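Local atomic coordinates of amino acid amide racemase (Ochrobactrum anthropi, PDB entry 6GIO), a protein that belongs to the class-III aminotransferase family of fold-type I enzymes and binds pyridoxal-5'-phosphate. Residues Y169-L183 against V214-R227. Numbering follows the deposited sequence.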
loop_
_atom_site.group_PDB
_atom_site.type_symbol
_atom_site.label_atom_id
_atom_site.label_comp_id
_atom_site.label_asym_id
_atom_site.label_seq_id
_atom_site.Cartn_x
_atom_site.Cartn_y
_atom_site.Cartn_z
ATOM N N TYR C 169 -13.502 -14.647 -19.945
ATOM C CA TYR C 169 -12.400 -15.588 -19.756
ATOM C C TYR C 169 -12.925 -17.015 -20.048
ATOM O O TYR C 169 -13.856 -17.489 -19.411
ATOM C CB TYR C 169 -11.813 -15.435 -18.338
ATOM C CG TYR C 169 -10.438 -16.009 -18.073
ATOM C CD1 TYR C 169 -10.270 -17.342 -17.777
ATOM C CD2 TYR C 169 -9.292 -15.168 -18.021
ATOM C CE1 TYR C 169 -9.013 -17.859 -17.444
ATOM C CE2 TYR C 169 -8.051 -15.664 -17.692
ATOM C CZ TYR C 169 -7.907 -17.020 -17.417
ATOM O OH TYR C 169 -6.671 -17.539 -17.073
ATOM N N PRO C 170 -12.367 -17.667 -21.057
ATOM C CA PRO C 170 -12.859 -18.985 -21.429
ATOM C C PRO C 170 -12.705 -19.998 -20.319
ATOM O O PRO C 170 -11.583 -20.209 -19.822
ATOM C CB PRO C 170 -11.936 -19.422 -22.560
ATOM C CG PRO C 170 -11.103 -18.270 -22.910
ATOM C CD PRO C 170 -11.271 -17.192 -21.922
ATOM N N ASP C 171 -13.816 -20.635 -19.982
ATOM C CA ASP C 171 -13.941 -21.432 -18.790
ATOM C C ASP C 171 -14.316 -22.875 -19.195
ATOM O O ASP C 171 -15.453 -23.135 -19.551
ATOM C CB ASP C 171 -15.039 -20.816 -17.951
ATOM C CG ASP C 171 -15.332 -21.598 -16.690
ATOM O OD1 ASP C 171 -14.778 -22.719 -16.479
ATOM O OD2 ASP C 171 -16.126 -21.065 -15.910
ATOM N N PRO C 172 -13.367 -23.819 -19.120
ATOM C CA PRO C 172 -13.690 -25.194 -19.494
ATOM C C PRO C 172 -14.872 -25.829 -18.723
ATOM O O PRO C 172 -15.520 -26.680 -19.275
ATOM C CB PRO C 172 -12.402 -25.965 -19.204
ATOM C CG PRO C 172 -11.335 -24.939 -19.102
ATOM C CD PRO C 172 -11.990 -23.691 -18.606
ATOM N N PHE C 173 -15.149 -25.423 -17.492
ATOM C CA PHE C 173 -16.197 -26.060 -16.686
ATOM C C PHE C 173 -17.591 -25.501 -17.000
ATOM O O PHE C 173 -18.556 -26.227 -16.935
ATOM C CB PHE C 173 -15.886 -25.912 -15.194
ATOM C CG PHE C 173 -16.796 -26.731 -14.282
ATOM C CD1 PHE C 173 -16.727 -28.112 -14.271
ATOM C CD2 PHE C 173 -17.689 -26.109 -13.419
ATOM C CE1 PHE C 173 -17.520 -28.861 -13.420
ATOM C CE2 PHE C 173 -18.493 -26.841 -12.562
ATOM C CZ PHE C 173 -18.414 -28.237 -12.563
ATOM N N ARG C 174 -17.689 -24.211 -17.348
ATOM C CA ARG C 174 -18.943 -23.603 -17.810
ATOM C C ARG C 174 -18.694 -22.988 -19.161
ATOM O O ARG C 174 -18.605 -21.777 -19.274
ATOM C CB ARG C 174 -19.437 -22.569 -16.822
ATOM C CG ARG C 174 -19.735 -23.204 -15.468
ATOM C CD ARG C 174 -20.572 -22.338 -14.578
ATOM N NE ARG C 174 -21.023 -23.073 -13.402
ATOM C CZ ARG C 174 -20.262 -23.359 -12.345
ATOM N NH1 ARG C 174 -18.994 -23.001 -12.310
ATOM N NH2 ARG C 174 -20.769 -24.029 -11.310
ATOM N N PRO C 175 -18.567 -23.826 -20.207
ATOM C CA PRO C 175 -17.936 -23.372 -21.473
ATOM C C PRO C 175 -18.882 -22.630 -22.419
ATOM O O PRO C 175 -19.113 -23.069 -23.553
ATOM C CB PRO C 175 -17.444 -24.679 -22.078
ATOM C CG PRO C 175 -18.507 -25.625 -21.699
ATOM C CD PRO C 175 -18.914 -25.255 -20.286
ATOM N N ARG C 176 -19.420 -21.517 -21.930
ATOM C CA ARG C 176 -20.188 -20.565 -22.735
ATOM C C ARG C 176 -19.335 -19.995 -23.889
ATOM O O ARG C 176 -19.828 -19.807 -24.994
ATOM C CB ARG C 176 -20.750 -19.468 -21.827
ATOM C CG ARG C 176 -21.739 -20.035 -20.794
ATOM C CD ARG C 176 -22.405 -18.993 -19.892
ATOM N NE ARG C 176 -23.405 -18.219 -20.624
ATOM C CZ ARG C 176 -24.303 -17.391 -20.082
ATOM N NH1 ARG C 176 -24.375 -17.208 -18.761
ATOM N NH2 ARG C 176 -25.138 -16.732 -20.884
ATOM N N PHE C 177 -18.044 -19.796 -23.654
ATOM C CA PHE C 177 -17.198 -19.158 -24.645
ATOM C C PHE C 177 -15.937 -19.947 -24.848
ATOM O O PHE C 177 -15.149 -20.119 -23.936
ATOM C CB PHE C 177 -16.858 -17.698 -24.230
ATOM C CG PHE C 177 -18.056 -16.822 -24.047
ATOM C CD1 PHE C 177 -18.631 -16.167 -25.125
ATOM C CD2 PHE C 177 -18.614 -16.654 -22.788
ATOM C CE1 PHE C 177 -19.758 -15.384 -24.949
ATOM C CE2 PHE C 177 -19.733 -15.858 -22.596
ATOM C CZ PHE C 177 -20.306 -15.213 -23.672
ATOM N N SER C 178 -15.745 -20.445 -26.055
ATOM C CA SER C 178 -14.523 -21.147 -26.363
ATOM C C SER C 178 -13.351 -20.157 -26.454
ATOM O O SER C 178 -13.528 -18.952 -26.610
ATOM C CB SER C 178 -14.663 -21.907 -27.695
ATOM O OG SER C 178 -14.840 -20.994 -28.775
ATOM N N ALA C 179 -12.152 -20.694 -26.323
ATOM C CA ALA C 179 -10.936 -19.993 -26.710
ATOM C C ALA C 179 -11.082 -19.261 -28.055
ATOM O O ALA C 179 -10.797 -18.063 -28.165
ATOM C CB ALA C 179 -9.765 -20.966 -26.762
ATOM N N GLU C 180 -11.583 -19.977 -29.043
ATOM C CA GLU C 180 -11.683 -19.467 -30.416
ATOM C C GLU C 180 -12.718 -18.319 -30.465
ATOM O O GLU C 180 -12.547 -17.341 -31.213
ATOM C CB GLU C 180 -12.068 -20.605 -31.377
ATOM C CG GLU C 180 -11.036 -21.748 -31.563
ATOM C CD GLU C 180 -10.802 -22.662 -30.316
ATOM O OE1 GLU C 180 -11.686 -22.771 -29.421
ATOM O OE2 GLU C 180 -9.706 -23.283 -30.220
ATOM N N ALA C 181 -13.786 -18.441 -29.663
ATOM C CA ALA C 181 -14.811 -17.439 -29.619
ATOM C C ALA C 181 -14.289 -16.150 -29.001
ATOM O O ALA C 181 -14.618 -15.057 -29.438
ATOM C CB ALA C 181 -16.030 -17.950 -28.858
ATOM N N VAL C 182 -13.479 -16.258 -27.957
ATOM C CA VAL C 182 -12.970 -15.061 -27.322
ATOM C C VAL C 182 -11.957 -14.343 -28.244
ATOM O O VAL C 182 -12.040 -13.126 -28.465
ATOM C CB VAL C 182 -12.430 -15.409 -25.958
ATOM C CG1 VAL C 182 -11.694 -14.247 -25.332
ATOM C CG2 VAL C 182 -13.630 -15.792 -25.085
ATOM N N LEU C 183 -11.079 -15.109 -28.853
ATOM C CA LEU C 183 -10.124 -14.547 -29.814
ATOM C C LEU C 183 -10.836 -13.876 -30.955
ATOM O O LEU C 183 -10.419 -12.828 -31.430
ATOM C CB LEU C 183 -9.195 -15.622 -30.347
ATOM C CG LEU C 183 -8.274 -16.210 -29.291
ATOM C CD1 LEU C 183 -7.618 -17.504 -29.811
ATOM C CD2 LEU C 183 -7.243 -15.184 -28.775
ATOM N N VAL C 214 -10.129 -20.454 -12.354
ATOM C CA VAL C 214 -10.303 -20.997 -13.671
ATOM C C VAL C 214 -8.989 -21.103 -14.426
ATOM O O VAL C 214 -8.350 -20.095 -14.697
ATOM C CB VAL C 214 -11.290 -20.115 -14.481
ATOM C CG1 VAL C 214 -11.467 -20.644 -15.899
ATOM C CG2 VAL C 214 -12.628 -20.058 -13.785
ATOM N N VAL C 215 -8.590 -22.314 -14.783
ATOM C CA VAL C 215 -7.441 -22.501 -15.645
ATOM C C VAL C 215 -7.928 -22.420 -17.081
ATOM O O VAL C 215 -8.819 -23.181 -17.499
ATOM C CB VAL C 215 -6.767 -23.867 -15.468
ATOM C CG1 VAL C 215 -5.518 -24.003 -16.375
ATOM C CG2 VAL C 215 -6.368 -24.087 -14.017
ATOM N N PRO C 216 -7.326 -21.523 -17.873
ATOM C CA PRO C 216 -7.798 -21.426 -19.231
ATOM C C PRO C 216 -7.559 -22.709 -20.028
ATOM O O PRO C 216 -6.709 -23.519 -19.628
ATOM C CB PRO C 216 -6.964 -20.274 -19.810
ATOM C CG PRO C 216 -5.681 -20.357 -19.064
ATOM C CD PRO C 216 -6.103 -20.739 -17.655
ATOM N N PRO C 217 -8.278 -22.869 -21.167
ATOM C CA PRO C 217 -8.006 -23.917 -22.135
ATOM C C PRO C 217 -6.603 -23.754 -22.682
ATOM O O PRO C 217 -6.168 -22.641 -22.889
ATOM C CB PRO C 217 -9.007 -23.650 -23.276
ATOM C CG PRO C 217 -9.928 -22.588 -22.793
ATOM C CD PRO C 217 -9.208 -21.866 -21.707
ATOM N N PRO C 218 -5.891 -24.856 -22.877
ATOM C CA PRO C 218 -4.516 -24.811 -23.353
ATOM C C PRO C 218 -4.358 -23.979 -24.594
ATOM O O PRO C 218 -5.194 -24.039 -25.460
ATOM C CB PRO C 218 -4.213 -26.282 -23.697
ATOM C CG PRO C 218 -5.098 -27.040 -22.768
ATOM C CD PRO C 218 -6.369 -26.246 -22.692
ATOM N N ALA C 219 -3.285 -23.204 -24.650
ATOM C CA ALA C 219 -2.875 -22.438 -25.835
ATOM C C ALA C 219 -3.632 -21.117 -25.970
ATOM O O ALA C 219 -3.197 -20.271 -26.730
ATOM C CB ALA C 219 -3.002 -23.262 -27.118
ATOM N N PHE C 220 -4.734 -20.928 -25.242
ATOM C CA PHE C 220 -5.475 -19.706 -25.336
ATOM C C PHE C 220 -4.666 -18.434 -25.003
ATOM O O PHE C 220 -4.658 -17.493 -25.800
ATOM C CB PHE C 220 -6.744 -19.743 -24.465
ATOM C CG PHE C 220 -7.406 -18.383 -24.334
ATOM C CD1 PHE C 220 -8.077 -17.810 -25.416
ATOM C CD2 PHE C 220 -7.362 -17.687 -23.140
ATOM C CE1 PHE C 220 -8.667 -16.553 -25.308
ATOM C CE2 PHE C 220 -7.948 -16.445 -23.012
ATOM C CZ PHE C 220 -8.601 -15.872 -24.096
ATOM N N LEU C 221 -4.025 -18.402 -23.828
ATOM C CA LEU C 221 -3.304 -17.238 -23.375
ATOM C C LEU C 221 -2.150 -16.913 -24.318
ATOM O O LEU C 221 -1.890 -15.733 -24.565
ATOM C CB LEU C 221 -2.793 -17.437 -21.952
ATOM C CG LEU C 221 -3.886 -17.457 -20.857
ATOM C CD1 LEU C 221 -3.251 -17.561 -19.494
ATOM C CD2 LEU C 221 -4.781 -16.219 -20.909
ATOM N N GLU C 222 -1.461 -17.932 -24.835
ATOM C CA GLU C 222 -0.376 -17.704 -25.812
ATOM C C GLU C 222 -0.893 -17.099 -27.099
ATOM O O GLU C 222 -0.225 -16.259 -27.712
ATOM C CB GLU C 222 0.416 -18.989 -26.132
ATOM C CG GLU C 222 1.628 -18.710 -27.037
ATOM C CD GLU C 222 2.579 -19.891 -27.204
ATOM O OE1 GLU C 222 2.311 -20.981 -26.691
ATOM O OE2 GLU C 222 3.616 -19.734 -27.872
ATOM N N ALA C 223 -2.068 -17.542 -27.537
ATOM C CA ALA C 223 -2.664 -16.985 -28.751
ATOM C C ALA C 223 -3.121 -15.525 -28.515
ATOM O O ALA C 223 -3.027 -14.681 -29.405
ATOM C CB ALA C 223 -3.818 -17.853 -29.234
ATOM N N LEU C 224 -3.622 -15.248 -27.307
ATOM C CA LEU C 224 -4.000 -13.898 -26.913
ATOM C C LEU C 224 -2.804 -12.964 -26.894
ATOM O O LEU C 224 -2.895 -11.834 -27.334
ATOM C CB LEU C 224 -4.581 -13.913 -25.494
ATOM C CG LEU C 224 -4.909 -12.567 -24.898
ATOM C CD1 LEU C 224 -5.926 -11.833 -25.728
ATOM C CD2 LEU C 224 -5.457 -12.774 -23.482
ATOM N N GLN C 225 -1.711 -13.439 -26.315
ATOM C CA GLN C 225 -0.461 -12.693 -26.258
ATOM C C GLN C 225 -0.075 -12.290 -27.689
ATOM O O GLN C 225 0.122 -11.111 -27.978
ATOM C CB GLN C 225 0.627 -13.545 -25.615
ATOM C CG GLN C 225 2.042 -13.004 -25.731
ATOM C CD GLN C 225 3.064 -14.030 -25.340
ATOM O OE1 GLN C 225 3.549 -14.028 -24.214
ATOM N NE2 GLN C 225 3.378 -14.948 -26.269
ATOM N N ASP C 226 -0.055 -13.276 -28.565
ATOM C CA ASP C 226 0.408 -13.097 -29.953
ATOM C C ASP C 226 -0.486 -12.127 -30.752
ATOM O O ASP C 226 0.047 -11.306 -31.503
ATOM C CB ASP C 226 0.490 -14.455 -30.680
ATOM C CG ASP C 226 1.619 -15.350 -30.154
ATOM O OD1 ASP C 226 2.403 -14.937 -29.285
ATOM O OD2 ASP C 226 1.713 -16.506 -30.600
ATOM N N ARG C 227 -1.818 -12.228 -30.587
ATOM C CA ARG C 227 -2.796 -11.285 -31.181
ATOM C C ARG C 227 -2.550 -9.819 -30.784
ATOM O O ARG C 227 -2.727 -8.916 -31.593
ATOM C CB ARG C 227 -4.244 -11.608 -30.751
ATOM C CG ARG C 227 -4.891 -12.874 -31.295
ATOM C CD ARG C 227 -5.188 -12.823 -32.781
ATOM N NE ARG C 227 -6.425 -13.534 -33.139
ATOM C CZ ARG C 227 -6.539 -14.852 -33.250
ATOM N NH1 ARG C 227 -7.698 -15.363 -33.610
ATOM N NH2 ARG C 227 -5.515 -15.661 -32.989
#
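Pro170 and Phe220 centre an apolar contact, without cross-segment hydrogen bonds, between two loops that each lead into a helix beside strands 131-135 and 199-204 of the large domain's mainly parallel sheet. Pro170 CG lies 3.5 Å from the centroid of the Phe220 ring, 8° off its normal, a CH-pi contact over the middle of one face. A chi1 of 169° sets the Phe220 ring opposite its backbone N; on the proline's side the neighbouring helix flanks it obliquely, Ala179 CB approaching CD1 at 3.8 Å and Val182 CG1 approaching CZ at 3.7 Å. Leu183 is a knob in a hole formed by Phe220, Ala223, Leu224 and Arg227; its CD1 meets Ala223 CB at 3.9 Å, while its CB lies against one face of the Arg227 guanidinium, whose NE is salt-bridged to Asp187. Prolines join the loops: Pro170 CB packs on Pro217 CG at 3.8 Å, and the buried Pro170 O has no polar partner. Tyr169 runs past Val214 and brings OH to 3.3 Å from Pro216 CD; that hydroxyl is hydrogen-bonded to the backbone O of Glu205, a residue of the pyridoxal-5'-phosphate pocket. Asp171 OD1 closes an Asx turn by accepting from Phe173 N. The opening turns, 179-183 and 220-227, run nearly parallel at 16°, their axes approaching to 10.4 Å, as is characteristic of neighbouring helices flanking the parallel strands in the alpha/beta domain of fold-type I enzymes.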